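Putative chorismate mutase (Yersinia pestis biovar Microtus str. 91001, PDB 2GBB) catalyses the Claisen rearrangement of chorismate to prephenate, as a secreted, all-helical chorismate mutase. Local coordinates at residues E12-M17 / N67-I72. Residues are numbered along the deposited sequence; the frame is centred on the assembly and turned at random.
Sequences ERLSYM and NAAKAI
L14 and M17 meet the flank of helix 55-82 at A68, A69 and I72, a buried contact between the end of helix 7-14, the turn after it and helix 55-82 in the all-helical fold of the type II (AroQ) chorismate mutase family. The chain leaves helix 7-14 through a type I beta turn, L14 to M17. At the two ends of the turn, L14 and M17 both point toward helix 55-82. L14 reaches across with one branch. L14 CD2 sits 3.7 Å from the backbone N of A69 and 3.9 Å from CB of A68. L14 CD2 also meets I72 CD1 at 4.0 Å. I72 meets both ends of the turn: CD1 touches L14, while its other branch, CG2, lies 3.9 Å from CB of M17. M17 is a selenomethionine. The bend at chi2 (-54°) lays its SE and CE alongside the A69 methyl. R13 and A69 to I72 probably belong to the substrate site, consistent with this apolar seam bordering the pocket. A bound citrate, probably from the crystallisation liquor, lies beside A69 and is hydrogen-bonded to NH1 of R13. I146 of helix 140-150 packs on both L14 and A68. CB of A69 stands 3.8 Å from each of CG, SE and CE of M17.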
loop_
_atom_site.group_PDB
_atom_site.type_symbol
_atom_site.label_atom_id
_atom_site.label_comp_id
_atom_site.label_asym_id
_atom_site.label_seq_id
_atom_site.Cartn_x
_atom_site.Cartn_y
_atom_site.Cartn_z
ATOM N N GLU A 12 20.106 3.296 2.303
ATOM C CA GLU A 12 20.101 4.352 1.271
ATOM C C GLU A 12 19.366 3.932 0.002
ATOM O O GLU A 12 18.673 4.750 -0.595
ATOM C CB GLU A 12 21.540 4.757 0.899
ATOM C CG GLU A 12 22.430 5.325 2.047
ATOM C CD GLU A 12 23.935 5.073 1.818
ATOM O OE1 GLU A 12 24.715 4.922 2.806
ATOM O OE2 GLU A 12 24.343 5.015 0.639
ATOM N N ARG A 13 19.518 2.673 -0.425
ATOM C CA ARG A 13 18.715 2.168 -1.565
ATOM C C ARG A 13 17.195 2.401 -1.294
ATOM O O ARG A 13 16.467 2.953 -2.111
ATOM C CB ARG A 13 19.010 0.687 -1.829
ATOM C CG ARG A 13 18.490 0.203 -3.236
ATOM C CD ARG A 13 18.951 -1.215 -3.626
ATOM N NE ARG A 13 18.482 -1.547 -4.973
ATOM C CZ ARG A 13 17.241 -1.941 -5.276
ATOM N NH1 ARG A 13 16.333 -2.110 -4.317
ATOM N NH2 ARG A 13 16.909 -2.166 -6.556
ATOM N N LEU A 14 16.755 2.013 -0.110
ATOM C CA LEU A 14 15.336 2.084 0.262
ATOM C C LEU A 14 14.838 3.543 0.476
ATOM O O LEU A 14 13.660 3.822 0.377
ATOM C CB LEU A 14 15.079 1.190 1.506
ATOM C CG LEU A 14 15.116 -0.343 1.357
ATOM C CD1 LEU A 14 15.067 -1.042 2.734
ATOM C CD2 LEU A 14 13.939 -0.847 0.520
ATOM N N SER A 15 15.747 4.497 0.695
ATOM C CA SER A 15 15.349 5.929 0.805
ATOM C C SER A 15 14.791 6.531 -0.516
ATOM O O SER A 15 14.196 7.565 -0.487
ATOM C CB SER A 15 16.521 6.797 1.287
ATOM O OG SER A 15 17.536 6.788 0.298
ATOM N N TYR A 16 15.032 5.901 -1.654
ATOM C CA TYR A 16 14.509 6.330 -2.953
ATOM C C TYR A 16 13.095 5.857 -3.271
ATOM O O TYR A 16 12.542 6.221 -4.280
ATOM C CB TYR A 16 15.448 5.856 -4.081
ATOM C CG TYR A 16 16.709 6.662 -4.053
ATOM C CD1 TYR A 16 16.686 8.009 -4.432
ATOM C CD2 TYR A 16 17.910 6.123 -3.576
ATOM C CE1 TYR A 16 17.832 8.820 -4.339
ATOM C CE2 TYR A 16 19.083 6.929 -3.510
ATOM C CZ TYR A 16 19.018 8.269 -3.880
ATOM O OH TYR A 16 20.147 9.096 -3.797
HETATM N N MSE A 17 12.519 5.023 -2.432
HETATM C CA MSE A 17 11.294 4.332 -2.821
HETATM C C MSE A 17 10.047 5.194 -2.668
HETATM O O MSE A 17 9.019 4.961 -3.329
HETATM C CB MSE A 17 11.176 3.036 -2.040
HETATM C CG MSE A 17 12.318 2.068 -2.369
HETATM SE SE MSE A 17 12.472 1.753 -4.286
HETATM C CE MSE A 17 14.097 0.807 -4.175
ATOM N N ASN A 67 10.660 -6.728 -2.225
ATOM C CA ASN A 67 9.555 -6.746 -1.248
ATOM C C ASN A 67 9.514 -5.569 -0.270
ATOM O O ASN A 67 8.449 -4.962 -0.059
ATOM C CB ASN A 67 9.508 -8.096 -0.504
ATOM C CG ASN A 67 9.037 -9.210 -1.425
ATOM O OD1 ASN A 67 8.523 -8.917 -2.499
ATOM N ND2 ASN A 67 9.240 -10.457 -1.045
ATOM N N ALA A 68 10.641 -5.255 0.344
ATOM C CA ALA A 68 10.693 -4.114 1.228
ATOM C C ALA A 68 10.353 -2.818 0.511
ATOM O O ALA A 68 9.643 -1.993 1.036
ATOM C CB ALA A 68 12.086 -3.978 1.915
ATOM N N ALA A 69 10.907 -2.629 -0.678
ATOM C CA ALA A 69 10.634 -1.509 -1.500
ATOM C C ALA A 69 9.134 -1.428 -1.871
ATOM O O ALA A 69 8.529 -0.375 -1.709
ATOM C CB ALA A 69 11.492 -1.614 -2.750
ATOM N N LYS A 70 8.539 -2.522 -2.358
ATOM C CA LYS A 70 7.093 -2.528 -2.601
ATOM C C LYS A 70 6.290 -2.230 -1.337
ATOM O O LYS A 70 5.313 -1.446 -1.375
ATOM C CB LYS A 70 6.642 -3.828 -3.268
ATOM C CG LYS A 70 7.249 -4.030 -4.679
ATOM C CD LYS A 70 6.506 -5.196 -5.412
ATOM C CE LYS A 70 6.624 -6.509 -4.705
ATOM N NZ LYS A 70 6.347 -7.555 -5.683
ATOM N N ALA A 71 6.701 -2.824 -0.212
ATOM C CA ALA A 71 5.991 -2.585 1.045
ATOM C C ALA A 71 5.938 -1.058 1.320
ATOM O O ALA A 71 4.894 -0.481 1.624
ATOM C CB ALA A 71 6.656 -3.381 2.204
ATOM N N ILE A 72 7.069 -0.395 1.161
ATOM C CA ILE A 72 7.171 1.042 1.378
ATOM C C ILE A 72 6.245 1.822 0.452
ATOM O O ILE A 72 5.504 2.746 0.888
ATOM C CB ILE A 72 8.615 1.491 1.151
ATOM C CG1 ILE A 72 9.500 1.025 2.325
ATOM C CG2 ILE A 72 8.651 3.003 0.917
ATOM C CD1 ILE A 72 10.991 1.326 2.140
#